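Local coordinates for hydrogenase 3 maturation protease (PDB 2E85), which cleaves a 32-residue peptide from the C-terminus of the precursor of HycE, the large subunit of hydrogenase 3, at residues V38-G43 / V51-L56; T59-V64 / D102-D107; M89-T92 / P96-Y99; G74-I79 / E136-R141. The protein carries 1 engineered substitution. All blocks are in the same frame, centred on the assembly; numbering follows the deposited sequence.

Contacts 1, 2 and 4 each press a helix onto the same mixed sheet, and all three do it mainly with branched aliphatic side chains and no hydrogen bond between the segments. Contact 2 is the fully buried one, on strand 60-66 well inside the sheet, whereas contacts 1 and 4 lie at its two outermost strands, on opposite sides of the chain's centre, and are only partly buried. Contact 3 differs in kind: it leads into helix 97-108, which contact 2 also uses, and joins a backbone hydrogen bond to methionine packing beside the second subunit. Calcium ions sit at the margins of contacts 1 and 2, held by oxygen atoms away from the apolar packing.

Contact 1: residues V38-G43 / V51-L56; sequences VVIDGG and VAIREL. With CA (calcium ion), chain E.
Strand 38-43, through Val38 and Ile40, faces Ile53 and Leu56 of helix 51-56, which runs back almost antiparallel to it at 171°, with the two axes 10.7 Å apart. Ile40 sits at the centre. Its CG1 stands anti to the carbonyl carbon (chi1 -67°), which carries CD1 out to the helix. There Ile40 CD1 meets Ile53 CD1 at 3.5 Å, tighter than usual for two methyls, while Leu56 CD1 comes tip to tip with the same Ile40 CD1 at 4.0 Å. Leu56 CD1 also reaches Val38 CG1, 4.1 Å away, and thus bridges two residues of one strand face. The helix is the connection of a beta-alpha-beta crossover: it leads from strand 38-43 to the parallel strand 60-66, passing strand 6-11, whose Val7 touches both Ile40 and Ile53. Beta-branched valine and isoleucine suit the extended strand, and leucine's longer side chain, branched at CG, reaches across from the helix to both Val38 and Ile40. Beyond the apolar patch the backbone itself takes over: Gly42 O binds a calcium ion at 2.3 Å and shares the ion with Ala45 O, Asn48 OD1, Asp49 OD2 and two waters.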
loop_
_atom_site.group_PDB
_atom_site.type_symbol
_atom_site.label_atom_id
_atom_site.label_comp_id
_atom_site.label_asym_id
_atom_site.label_seq_id
_atom_site.Cartn_x
_atom_site.Cartn_y
_atom_site.Cartn_z
ATOM N N VAL B 38 7.829 -19.996 -6.751
ATOM C CA VAL B 38 8.124 -19.724 -5.344
ATOM C C VAL B 38 6.821 -19.231 -4.711
ATOM O O VAL B 38 6.262 -18.232 -5.147
ATOM C CB VAL B 38 9.262 -18.679 -5.171
ATOM C CG1 VAL B 38 9.514 -18.412 -3.693
ATOM C CG2 VAL B 38 10.512 -19.160 -5.811
ATOM N N VAL B 39 6.354 -19.931 -3.679
ATOM C CA VAL B 39 5.005 -19.683 -3.161
ATOM C C VAL B 39 5.085 -18.933 -1.837
ATOM O O VAL B 39 5.659 -19.436 -0.853
ATOM C CB VAL B 39 4.204 -21.000 -3.012
ATOM C CG1 VAL B 39 2.793 -20.709 -2.455
ATOM C CG2 VAL B 39 4.137 -21.726 -4.360
ATOM N N ILE B 40 4.516 -17.733 -1.802
ATOM C CA ILE B 40 4.481 -16.927 -0.570
ATOM C C ILE B 40 3.110 -17.109 0.088
ATOM O O ILE B 40 2.101 -16.830 -0.515
ATOM C CB ILE B 40 4.737 -15.441 -0.860
ATOM C CG1 ILE B 40 6.185 -15.252 -1.336
ATOM C CG2 ILE B 40 4.510 -14.603 0.392
ATOM C CD1 ILE B 40 6.506 -15.801 -2.717
ATOM N N ASP B 41 3.112 -17.604 1.319
ATOM C CA ASP B 41 1.886 -17.738 2.117
ATOM C C ASP B 41 1.623 -16.390 2.762
ATOM O O ASP B 41 1.967 -16.169 3.926
ATOM C CB ASP B 41 2.167 -18.836 3.161
ATOM C CG ASP B 41 0.919 -19.442 3.761
ATOM O OD1 ASP B 41 -0.214 -19.045 3.413
ATOM O OD2 ASP B 41 1.101 -20.364 4.612
ATOM N N GLY B 42 0.953 -15.500 2.015
ATOM C CA GLY B 42 0.853 -14.091 2.357
ATOM C C GLY B 42 -0.073 -13.734 3.503
ATOM O O GLY B 42 0.037 -12.642 4.039
ATOM N N GLY B 43 -0.992 -14.618 3.877
ATOM C CA GLY B 43 -1.934 -14.281 4.944
ATOM C C GLY B 43 -2.883 -13.147 4.556
ATOM O O GLY B 43 -3.182 -12.935 3.381
ATOM N N VAL B 51 8.101 -6.394 -0.105
ATOM C CA VAL B 51 9.570 -6.324 -0.068
ATOM C C VAL B 51 10.207 -7.659 -0.510
ATOM O O VAL B 51 11.113 -7.650 -1.351
ATOM C CB VAL B 51 10.088 -5.827 1.302
ATOM C CG1 VAL B 51 11.614 -5.932 1.383
ATOM C CG2 VAL B 51 9.666 -4.365 1.500
ATOM N N ALA B 52 9.690 -8.778 -0.003
ATOM C CA ALA B 52 10.195 -10.109 -0.377
ATOM C C ALA B 52 9.988 -10.408 -1.848
ATOM O O ALA B 52 10.879 -10.941 -2.499
ATOM C CB ALA B 52 9.537 -11.196 0.469
ATOM N N ILE B 53 8.798 -10.094 -2.355
ATOM C CA ILE B 53 8.499 -10.328 -3.770
ATOM C C ILE B 53 9.477 -9.553 -4.647
ATOM O O ILE B 53 10.034 -10.101 -5.586
ATOM C CB ILE B 53 7.051 -9.976 -4.108
ATOM C CG1 ILE B 53 6.096 -10.918 -3.355
ATOM C CG2 ILE B 53 6.803 -10.093 -5.638
ATOM C CD1 ILE B 53 6.267 -12.432 -3.556
ATOM N N ARG B 54 9.720 -8.283 -4.327
ATOM C CA ARG B 54 10.645 -7.482 -5.151
ATOM C C ARG B 54 12.065 -8.039 -5.121
ATOM O O ARG B 54 12.743 -8.074 -6.161
ATOM C CB ARG B 54 10.679 -6.024 -4.697
ATOM C CG ARG B 54 9.395 -5.277 -4.847
ATOM C CD ARG B 54 9.638 -3.791 -4.558
ATOM N NE ARG B 54 10.417 -3.526 -3.336
ATOM C CZ ARG B 54 10.451 -2.346 -2.710
ATOM N NH1 ARG B 54 9.729 -1.330 -3.178
ATOM N NH2 ARG B 54 11.176 -2.183 -1.601
ATOM N N GLU B 55 12.488 -8.504 -3.946
ATOM C CA GLU B 55 13.820 -9.079 -3.732
ATOM C C GLU B 55 14.022 -10.398 -4.476
ATOM O O GLU B 55 15.149 -10.720 -4.890
ATOM C CB GLU B 55 14.116 -9.229 -2.234
ATOM C CG GLU B 55 14.292 -7.894 -1.493
ATOM C CD GLU B 55 15.348 -6.993 -2.132
ATOM O OE1 GLU B 55 16.472 -7.485 -2.381
ATOM O OE2 GLU B 55 15.048 -5.797 -2.396
ATOM N N LEU B 56 12.926 -11.138 -4.671
ATOM C CA LEU B 56 12.943 -12.383 -5.458
ATOM C C LEU B 56 13.215 -12.115 -6.946
ATOM O O LEU B 56 13.634 -13.029 -7.681
ATOM C CB LEU B 56 11.635 -13.149 -5.254
ATOM C CG LEU B 56 11.534 -13.953 -3.956
ATOM C CD1 LEU B 56 10.046 -14.326 -3.705
ATOM C CD2 LEU B 56 12.442 -15.197 -3.983
HETATM CA CA CA E . 1.175 -10.665 4.334
HETATM O O HOH W 1 2.432 -11.914 6.088
HETATM O O HOH W 2 -0.353 -10.445 6.257
#

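Contact 2: residues T59-V64 / D102-D107; sequences TRLLIV and DQLKED. With CA (calcium ion), chain G.
Leu104 of helix 102-107 packs its CD1 against Leu61 CD2 of strand 59-64 at 3.8 Å, the two side chains crossing at a slant. Leu61 holds CG anti to its backbone N (chi1 173°), a setting that brings CD2 up to the helix. Two residues further along the strand, Ile63 lies on the same face, but its CD1 only brushes Leu104 CD1, at 4.5 Å. All three residues are buried, and leucine and isoleucine fit there because they fill the space between sheet and helix without bringing polar atoms that would need partners. The other flank of the helix is polar and hydrated. Gln103 OE1 and Glu106 OE1, one turn apart, each bind a calcium ion at 2.3 Å, and four waters together with Asp102 of the second subunit make up the rest of its shell. One of these waters also donates to Gln103 O at 2.8 Å and to Asp107 OD1 at 2.6 Å, tying the metal to the backbone as well as to an acidic side chain. Lys105 NZ forms a salt bridge with Asp102 OD1 at 3.4 Å, its hydrogen bond a weak one. Strand 60-66 lies between strands 6-11 and 111-116 of the sheet; helix 50-56 packs alongside, with Ile53 on Leu61 and Ile50 on Leu104, and Tyr99 of the second subunit also packs on Leu104.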
loop_
_atom_site.group_PDB
_atom_site.type_symbol
_atom_site.label_atom_id
_atom_site.label_comp_id
_atom_site.label_asym_id
_atom_site.label_seq_id
_atom_site.Cartn_x
_atom_site.Cartn_y
_atom_site.Cartn_z
ATOM N N THR B 59 10.088 -12.774 -12.820
ATOM C CA THR B 59 9.682 -12.421 -14.171
ATOM C C THR B 59 8.153 -12.452 -14.298
ATOM O O THR B 59 7.573 -11.815 -15.182
ATOM C CB THR B 59 10.313 -13.394 -15.206
ATOM O OG1 THR B 59 10.052 -14.749 -14.808
ATOM C CG2 THR B 59 11.825 -13.191 -15.260
ATOM N N ARG B 60 7.511 -13.226 -13.432
ATOM C CA ARG B 60 6.066 -13.374 -13.475
ATOM C C ARG B 60 5.547 -13.563 -12.061
ATOM O O ARG B 60 6.113 -14.321 -11.288
ATOM C CB ARG B 60 5.671 -14.575 -14.340
ATOM C CG ARG B 60 4.208 -15.016 -14.238
ATOM C CD ARG B 60 3.862 -15.953 -15.364
ATOM N NE ARG B 60 4.570 -17.235 -15.276
ATOM C CZ ARG B 60 4.405 -18.238 -16.135
ATOM N NH1 ARG B 60 3.554 -18.118 -17.151
ATOM N NH2 ARG B 60 5.072 -19.365 -15.965
ATOM N N LEU B 61 4.489 -12.827 -11.730
ATOM C CA LEU B 61 3.867 -12.901 -10.420
ATOM C C LEU B 61 2.365 -13.233 -10.586
ATOM O O LEU B 61 1.645 -12.510 -11.285
ATOM C CB LEU B 61 3.991 -11.572 -9.709
ATOM C CG LEU B 61 3.221 -11.484 -8.374
ATOM C CD1 LEU B 61 3.804 -12.366 -7.312
ATOM C CD2 LEU B 61 3.153 -10.039 -7.916
ATOM N N LEU B 62 1.923 -14.304 -9.920
ATOM C CA LEU B 62 0.516 -14.699 -9.859
ATOM C C LEU B 62 0.032 -14.455 -8.431
ATOM O O LEU B 62 0.658 -14.919 -7.482
ATOM C CB LEU B 62 0.358 -16.193 -10.180
ATOM C CG LEU B 62 -1.035 -16.815 -10.086
ATOM C CD1 LEU B 62 -2.136 -16.092 -10.910
ATOM C CD2 LEU B 62 -1.001 -18.276 -10.454
ATOM N N ILE B 63 -1.100 -13.782 -8.308
ATOM C CA ILE B 63 -1.695 -13.522 -6.995
ATOM C C ILE B 63 -3.025 -14.224 -6.974
ATOM O O ILE B 63 -3.819 -14.050 -7.905
ATOM C CB ILE B 63 -1.924 -12.011 -6.795
ATOM C CG1 ILE B 63 -0.594 -11.270 -6.903
ATOM C CG2 ILE B 63 -2.589 -11.721 -5.446
ATOM C CD1 ILE B 63 -0.711 -9.760 -7.102
ATOM N N VAL B 64 -3.263 -15.023 -5.934
ATOM C CA VAL B 64 -4.510 -15.771 -5.805
ATOM C C VAL B 64 -5.184 -15.372 -4.492
ATOM O O VAL B 64 -4.568 -15.445 -3.423
ATOM C CB VAL B 64 -4.259 -17.300 -5.792
ATOM C CG1 VAL B 64 -5.539 -18.075 -5.359
ATOM C CG2 VAL B 64 -3.673 -17.785 -7.164
ATOM N N ASP B 102 -0.379 -2.173 -9.734
ATOM C CA ASP B 102 0.192 -1.313 -10.773
ATOM C C ASP B 102 1.703 -1.127 -10.554
ATOM O O ASP B 102 2.484 -1.125 -11.515
ATOM C CB ASP B 102 -0.539 0.028 -10.851
ATOM C CG ASP B 102 -2.020 -0.111 -11.240
ATOM O OD1 ASP B 102 -2.472 -1.240 -11.616
ATOM O OD2 ASP B 102 -2.761 0.911 -11.160
ATOM N N GLN B 103 2.111 -0.959 -9.294
ATOM C CA GLN B 103 3.541 -0.799 -8.961
ATOM C C GLN B 103 4.311 -2.094 -9.128
ATOM O O GLN B 103 5.433 -2.087 -9.599
ATOM C CB GLN B 103 3.724 -0.236 -7.560
ATOM C CG GLN B 103 3.289 1.233 -7.483
ATOM C CD GLN B 103 4.101 2.100 -8.456
ATOM O OE1 GLN B 103 5.329 2.053 -8.432
ATOM N NE2 GLN B 103 3.416 2.862 -9.329
ATOM N N LEU B 104 3.701 -3.210 -8.744
ATOM C CA LEU B 104 4.342 -4.499 -8.998
ATOM C C LEU B 104 4.553 -4.701 -10.496
ATOM O O LEU B 104 5.612 -5.186 -10.912
ATOM C CB LEU B 104 3.494 -5.638 -8.444
ATOM C CG LEU B 104 3.517 -5.730 -6.913
ATOM C CD1 LEU B 104 2.351 -6.598 -6.433
ATOM C CD2 LEU B 104 4.858 -6.236 -6.367
ATOM N N LYS B 105 3.565 -4.309 -11.294
ATOM C CA LYS B 105 3.646 -4.487 -12.754
ATOM C C LYS B 105 4.797 -3.713 -13.373
ATOM O O LYS B 105 5.346 -4.110 -14.415
ATOM C CB LYS B 105 2.347 -4.075 -13.444
ATOM C CG LYS B 105 1.298 -5.185 -13.482
ATOM C CD LYS B 105 0.088 -4.798 -14.301
ATOM C CE LYS B 105 -0.735 -3.764 -13.554
ATOM N NZ LYS B 105 -1.457 -2.804 -14.424
ATOM N N GLU B 106 5.164 -2.608 -12.745
ATOM C CA GLU B 106 6.305 -1.829 -13.219
ATOM C C GLU B 106 7.629 -2.526 -12.948
ATOM O O GLU B 106 8.596 -2.349 -13.700
ATOM C CB GLU B 106 6.267 -0.425 -12.622
ATOM C CG GLU B 106 5.091 0.381 -13.176
ATOM C CD GLU B 106 4.904 1.755 -12.525
ATOM O OE1 GLU B 106 5.754 2.171 -11.706
ATOM O OE2 GLU B 106 3.894 2.417 -12.858
ATOM N N ASP B 107 7.663 -3.337 -11.900
ATOM C CA ASP B 107 8.898 -3.996 -11.469
ATOM C C ASP B 107 9.026 -5.438 -11.954
ATOM O O ASP B 107 10.131 -5.995 -11.958
ATOM C CB ASP B 107 9.016 -3.958 -9.954
ATOM C CG ASP B 107 9.236 -2.552 -9.422
ATOM O OD1 ASP B 107 9.477 -1.627 -10.225
ATOM O OD2 ASP B 107 9.158 -2.384 -8.200
HETATM CA CA CA G . 7.132 2.300 -9.837
HETATM O O HOH W 3 7.432 -0.072 -9.585
HETATM O O HOH W 4 8.747 2.141 -11.688
HETATM O O HOH W 5 8.881 2.779 -8.293
HETATM O O HOH W 6 7.442 1.389 -7.724
#

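Contact 3: residues M89-T92 / P96-Y99; sequences MMTT and PLNY
The peptide carbonyl of Met89 is the flat group here: Leu97 N approaches its oxygen 26° off the carbonyl plane, and a water also meets that oxygen, at 2.8 Å. The bond Leu97 N to Met89 O is short, 2.8 Å, and nearly straight (175°). The same water accepts from Asn98 N at 3.1 Å, linking the loop carbonyl to the start of the helix. Pro96, which has no N-H to offer, suits the place just before that helix, and its backbone forms an isolated beta bridge with Met90. Bent at chi2 (-74°) and again at chi3, the Met90 chain curls back from a CB that points away, laying CE 3.7 Å from Pro96 CA and 3.8 Å from Pro96 CB. With an alanine here, Pro96 would probably lose this methyl cover and Val51 of the second subunit a packing partner. Met89 and Leu97 run side by side, with Met89 CE against Leu97 CD2 at 3.5 Å. Thr91 OG1 bonds to Glu47 and to the backbone N of His93 and Met95. The arrangement is a tight loop closing onto a helix N-terminus, and it frames His93, a nickel ligand by similarity in this peptidase family.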
loop_
_atom_site.group_PDB
_atom_site.type_symbol
_atom_site.label_atom_id
_atom_site.label_comp_id
_atom_site.label_asym_id
_atom_site.label_seq_id
_atom_site.Cartn_x
_atom_site.Cartn_y
_atom_site.Cartn_z
ATOM N N MET B 89 -11.380 -2.177 -5.191
ATOM C CA MET B 89 -10.942 -3.315 -4.369
ATOM C C MET B 89 -9.900 -2.812 -3.354
ATOM O O MET B 89 -8.950 -2.105 -3.728
ATOM C CB MET B 89 -10.341 -4.424 -5.232
ATOM C CG MET B 89 -11.336 -5.122 -6.146
ATOM S SD MET B 89 -10.695 -6.578 -7.047
ATOM C CE MET B 89 -9.665 -7.248 -5.865
ATOM N N MET B 90 -10.104 -3.176 -2.090
ATOM C CA MET B 90 -9.236 -2.743 -0.974
ATOM C C MET B 90 -8.521 -3.892 -0.267
ATOM O O MET B 90 -9.007 -5.019 -0.201
ATOM C CB MET B 90 -10.055 -1.953 0.066
ATOM C CG MET B 90 -10.923 -0.822 -0.470
ATOM S SD MET B 90 -9.915 0.616 -0.958
ATOM C CE MET B 90 -10.198 0.709 -2.667
ATOM N N THR B 91 -7.340 -3.612 0.268
ATOM C CA THR B 91 -6.722 -4.568 1.183
ATOM C C THR B 91 -7.419 -4.453 2.537
ATOM O O THR B 91 -8.247 -3.565 2.740
ATOM C CB THR B 91 -5.207 -4.287 1.376
ATOM O OG1 THR B 91 -5.028 -3.074 2.112
ATOM C CG2 THR B 91 -4.494 -4.148 0.017
ATOM N N THR B 92 -7.043 -5.336 3.464
ATOM C CA THR B 92 -7.591 -5.309 4.824
ATOM C C THR B 92 -7.263 -3.981 5.543
ATOM O O THR B 92 -7.910 -3.626 6.540
ATOM C CB THR B 92 -7.134 -6.528 5.665
ATOM O OG1 THR B 92 -7.846 -6.542 6.913
ATOM C CG2 THR B 92 -5.640 -6.481 5.932
ATOM N N PRO B 96 -5.989 0.917 -1.558
ATOM C CA PRO B 96 -6.538 0.436 -2.835
ATOM C C PRO B 96 -5.618 -0.589 -3.503
ATOM O O PRO B 96 -4.423 -0.365 -3.682
ATOM C CB PRO B 96 -6.677 1.710 -3.681
ATOM C CG PRO B 96 -5.869 2.744 -2.990
ATOM C CD PRO B 96 -5.717 2.362 -1.565
ATOM N N LEU B 97 -6.175 -1.741 -3.842
ATOM C CA LEU B 97 -5.337 -2.820 -4.351
ATOM C C LEU B 97 -4.603 -2.459 -5.650
ATOM O O LEU B 97 -3.500 -2.957 -5.891
ATOM C CB LEU B 97 -6.160 -4.096 -4.536
ATOM C CG LEU B 97 -5.380 -5.344 -4.938
ATOM C CD1 LEU B 97 -4.298 -5.711 -3.944
ATOM C CD2 LEU B 97 -6.317 -6.501 -5.154
ATOM N N ASN B 98 -5.200 -1.604 -6.480
ATOM C CA ASN B 98 -4.586 -1.237 -7.754
ATOM C C ASN B 98 -3.230 -0.573 -7.547
ATOM O O ASN B 98 -2.348 -0.708 -8.390
ATOM C CB ASN B 98 -5.511 -0.379 -8.606
ATOM C CG ASN B 98 -5.495 1.075 -8.206
ATOM O OD1 ASN B 98 -6.068 1.466 -7.189
ATOM N ND2 ASN B 98 -4.813 1.890 -9.003
ATOM N N TYR B 99 -3.062 0.113 -6.414
ATOM C CA TYR B 99 -1.772 0.750 -6.098
ATOM C C TYR B 99 -0.655 -0.289 -6.066
ATOM O O TYR B 99 0.369 -0.129 -6.726
ATOM C CB TYR B 99 -1.841 1.579 -4.797
ATOM C CG TYR B 99 -2.074 3.055 -5.061
ATOM C CD1 TYR B 99 -2.993 3.464 -6.020
ATOM C CD2 TYR B 99 -1.345 4.037 -4.383
ATOM C CE1 TYR B 99 -3.208 4.815 -6.294
ATOM C CE2 TYR B 99 -1.545 5.401 -4.662
ATOM C CZ TYR B 99 -2.480 5.778 -5.610
ATOM O OH TYR B 99 -2.707 7.102 -5.909
HETATM O O HOH W 7 -8.181 -0.917 -6.170
#

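Contact 4: residues G74-I79 / E136-R141; sequences GEIRII and ETVYQR
Ile76 carries CG1 anti to its carbonyl carbon (chi1 -67°) and CD1 stretched out beyond it (chi2 160°), so that the long branch reaches the helix; on the facing side Val138 keeps CG2 anti to its own carbonyl carbon, turned to the strand. Ile76 CD1 touches Val138 CG2 at 3.8 Å, and the shorter branch adds a looser contact, Ile76 CG2 to Val138 CG2 at 4.1 Å. The same CD1 lies 3.9 Å from Thr137 CB, with the threonine methyl close by. Thr137 turns its carbon side to the isoleucine while its hydroxyl is taken up within the helix, hydrogen-bonded to Asp133 O one turn back. Isoleucine suits the strand, where its beta branch is at ease and its delta carbon can bridge to the helix; the compact valine lets the helix come near. Leu114 of the adjoining strand 111-116 touches both Ile76 and Val138, and Leu25 of helix 21-31 covers Val138 further, so these helices share one layer against the sheet. The polar groups keep to the flanks. Arg77, the next residue along the strand, gives NH1 to Glu75 OE1 at 2.9 Å, in the guanidinium plane, and to Ile76 O at 3.0 Å, which fixes the guanidinium beside the strand. On the helix, Gln140 NE2 binds Glu136 OE2 at 2.9 Å, almost straight. With every polar bond made inside its own segment or to third parties, strand and helix are joined here by apolar contact, which probably rests on shape fit and on the shielding of these methyls from water, incomplete at the partly exposed Ile76 and Thr137.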
loop_
_atom_site.group_PDB
_atom_site.type_symbol
_atom_site.label_atom_id
_atom_site.label_comp_id
_atom_site.label_asym_id
_atom_site.label_seq_id
_atom_site.Cartn_x
_atom_site.Cartn_y
_atom_site.Cartn_z
ATOM N N GLY B 74 -17.088 -20.451 -6.006
ATOM C CA GLY B 74 -16.091 -21.311 -6.643
ATOM C C GLY B 74 -15.715 -20.880 -8.054
ATOM O O GLY B 74 -14.761 -21.423 -8.631
ATOM N N GLU B 75 -16.450 -19.915 -8.620
ATOM C CA GLU B 75 -16.048 -19.368 -9.922
ATOM C C GLU B 75 -14.655 -18.712 -9.776
ATOM O O GLU B 75 -14.352 -18.057 -8.754
ATOM C CB GLU B 75 -17.065 -18.362 -10.476
ATOM C CG GLU B 75 -18.402 -18.981 -10.894
ATOM C CD GLU B 75 -18.265 -19.990 -12.035
ATOM O OE1 GLU B 75 -17.503 -19.726 -13.000
ATOM O OE2 GLU B 75 -18.930 -21.052 -11.981
ATOM N N ILE B 76 -13.846 -18.877 -10.820
ATOM C CA ILE B 76 -12.465 -18.384 -10.855
ATOM C C ILE B 76 -12.379 -17.387 -12.006
ATOM O O ILE B 76 -12.801 -17.723 -13.121
ATOM C CB ILE B 76 -11.487 -19.544 -11.208
ATOM C CG1 ILE B 76 -11.466 -20.560 -10.076
ATOM C CG2 ILE B 76 -10.034 -19.048 -11.362
ATOM C CD1 ILE B 76 -10.944 -21.947 -10.461
ATOM N N ARG B 77 -11.826 -16.185 -11.766
ATOM C CA ARG B 77 -11.626 -15.220 -12.863
ATOM C C ARG B 77 -10.335 -14.469 -12.689
ATOM O O ARG B 77 -9.876 -14.284 -11.575
ATOM C CB ARG B 77 -12.740 -14.175 -12.945
ATOM C CG ARG B 77 -14.165 -14.700 -13.118
ATOM C CD ARG B 77 -14.432 -15.132 -14.548
ATOM N NE ARG B 77 -15.846 -15.467 -14.738
ATOM C CZ ARG B 77 -16.422 -16.626 -14.394
ATOM N NH1 ARG B 77 -15.747 -17.600 -13.797
ATOM N NH2 ARG B 77 -17.716 -16.802 -14.649
ATOM N N ILE B 78 -9.739 -14.055 -13.814
ATOM C CA ILE B 78 -8.656 -13.111 -13.786
ATOM C C ILE B 78 -9.246 -11.712 -13.814
ATOM O O ILE B 78 -10.103 -11.412 -14.665
ATOM C CB ILE B 78 -7.766 -13.241 -15.023
ATOM C CG1 ILE B 78 -7.278 -14.702 -15.233
ATOM C CG2 ILE B 78 -6.672 -12.164 -14.995
ATOM C CD1 ILE B 78 -8.240 -15.471 -16.006
ATOM N N ILE B 79 -8.787 -10.872 -12.895
ATOM C CA ILE B 79 -9.270 -9.492 -12.818
ATOM C C ILE B 79 -8.247 -8.532 -13.398
ATOM O O ILE B 79 -7.091 -8.440 -12.934
ATOM C CB ILE B 79 -9.626 -9.037 -11.418
ATOM C CG1 ILE B 79 -10.464 -10.091 -10.704
ATOM C CG2 ILE B 79 -10.340 -7.659 -11.491
ATOM C CD1 ILE B 79 -11.470 -10.892 -11.479
ATOM N N GLU B 136 -8.269 -26.620 -5.924
ATOM C CA GLU B 136 -7.720 -27.727 -6.737
ATOM C C GLU B 136 -7.567 -27.384 -8.224
ATOM O O GLU B 136 -6.554 -27.729 -8.846
ATOM C CB GLU B 136 -8.581 -28.973 -6.523
ATOM C CG GLU B 136 -8.020 -30.260 -7.134
ATOM C CD GLU B 136 -6.682 -30.745 -6.547
ATOM O OE1 GLU B 136 -6.274 -30.382 -5.413
ATOM O OE2 GLU B 136 -6.030 -31.553 -7.238
ATOM N N THR B 137 -8.567 -26.715 -8.805
ATOM C CA THR B 137 -8.507 -26.357 -10.216
ATOM C C THR B 137 -7.291 -25.463 -10.511
ATOM O O THR B 137 -6.540 -25.705 -11.448
ATOM C CB THR B 137 -9.835 -25.697 -10.697
ATOM O OG1 THR B 137 -10.904 -26.629 -10.509
ATOM C CG2 THR B 137 -9.755 -25.340 -12.174
ATOM N N VAL B 138 -7.084 -24.452 -9.684
ATOM C CA VAL B 138 -5.993 -23.516 -9.871
ATOM C C VAL B 138 -4.662 -24.268 -9.667
ATOM O O VAL B 138 -3.724 -24.107 -10.426
ATOM C CB VAL B 138 -6.141 -22.283 -8.928
ATOM C CG1 VAL B 138 -4.934 -21.393 -9.042
ATOM C CG2 VAL B 138 -7.396 -21.461 -9.299
ATOM N N TYR B 139 -4.627 -25.122 -8.656
ATOM C CA TYR B 139 -3.417 -25.867 -8.311
ATOM C C TYR B 139 -2.963 -26.722 -9.480
ATOM O O TYR B 139 -1.786 -26.766 -9.783
ATOM C CB TYR B 139 -3.663 -26.714 -7.059
ATOM C CG TYR B 139 -2.607 -27.739 -6.755
ATOM C CD1 TYR B 139 -1.377 -27.362 -6.185
ATOM C CD2 TYR B 139 -2.841 -29.092 -7.017
ATOM C CE1 TYR B 139 -0.414 -28.305 -5.890
ATOM C CE2 TYR B 139 -1.888 -30.033 -6.762
ATOM C CZ TYR B 139 -0.678 -29.639 -6.187
ATOM O OH TYR B 139 0.284 -30.580 -5.910
ATOM N N GLN B 140 -3.926 -27.343 -10.155
ATOM C CA GLN B 140 -3.646 -28.226 -11.275
ATOM C C GLN B 140 -3.252 -27.466 -12.529
ATOM O O GLN B 140 -2.801 -28.070 -13.504
ATOM C CB GLN B 140 -4.845 -29.134 -11.535
ATOM C CG GLN B 140 -5.026 -30.130 -10.397
ATOM C CD GLN B 140 -3.951 -31.234 -10.306
ATOM O OE1 GLN B 140 -3.114 -31.397 -11.197
ATOM N NE2 GLN B 140 -4.005 -32.015 -9.228
ATOM N N ARG B 141 -3.413 -26.151 -12.520
ATOM C CA ARG B 141 -2.972 -25.392 -13.689
ATOM C C ARG B 141 -1.618 -24.762 -13.484
ATOM O O ARG B 141 -1.066 -24.192 -14.410
ATOM C CB ARG B 141 -4.012 -24.368 -14.125
ATOM C CG ARG B 141 -5.268 -25.122 -14.542
ATOM C CD ARG B 141 -5.973 -24.615 -15.732
ATOM N NE ARG B 141 -7.333 -25.091 -15.610
ATOM C CZ ARG B 141 -8.391 -24.399 -15.984
ATOM N NH1 ARG B 141 -8.211 -23.221 -16.573
ATOM N NH2 ARG B 141 -9.612 -24.899 -15.794
#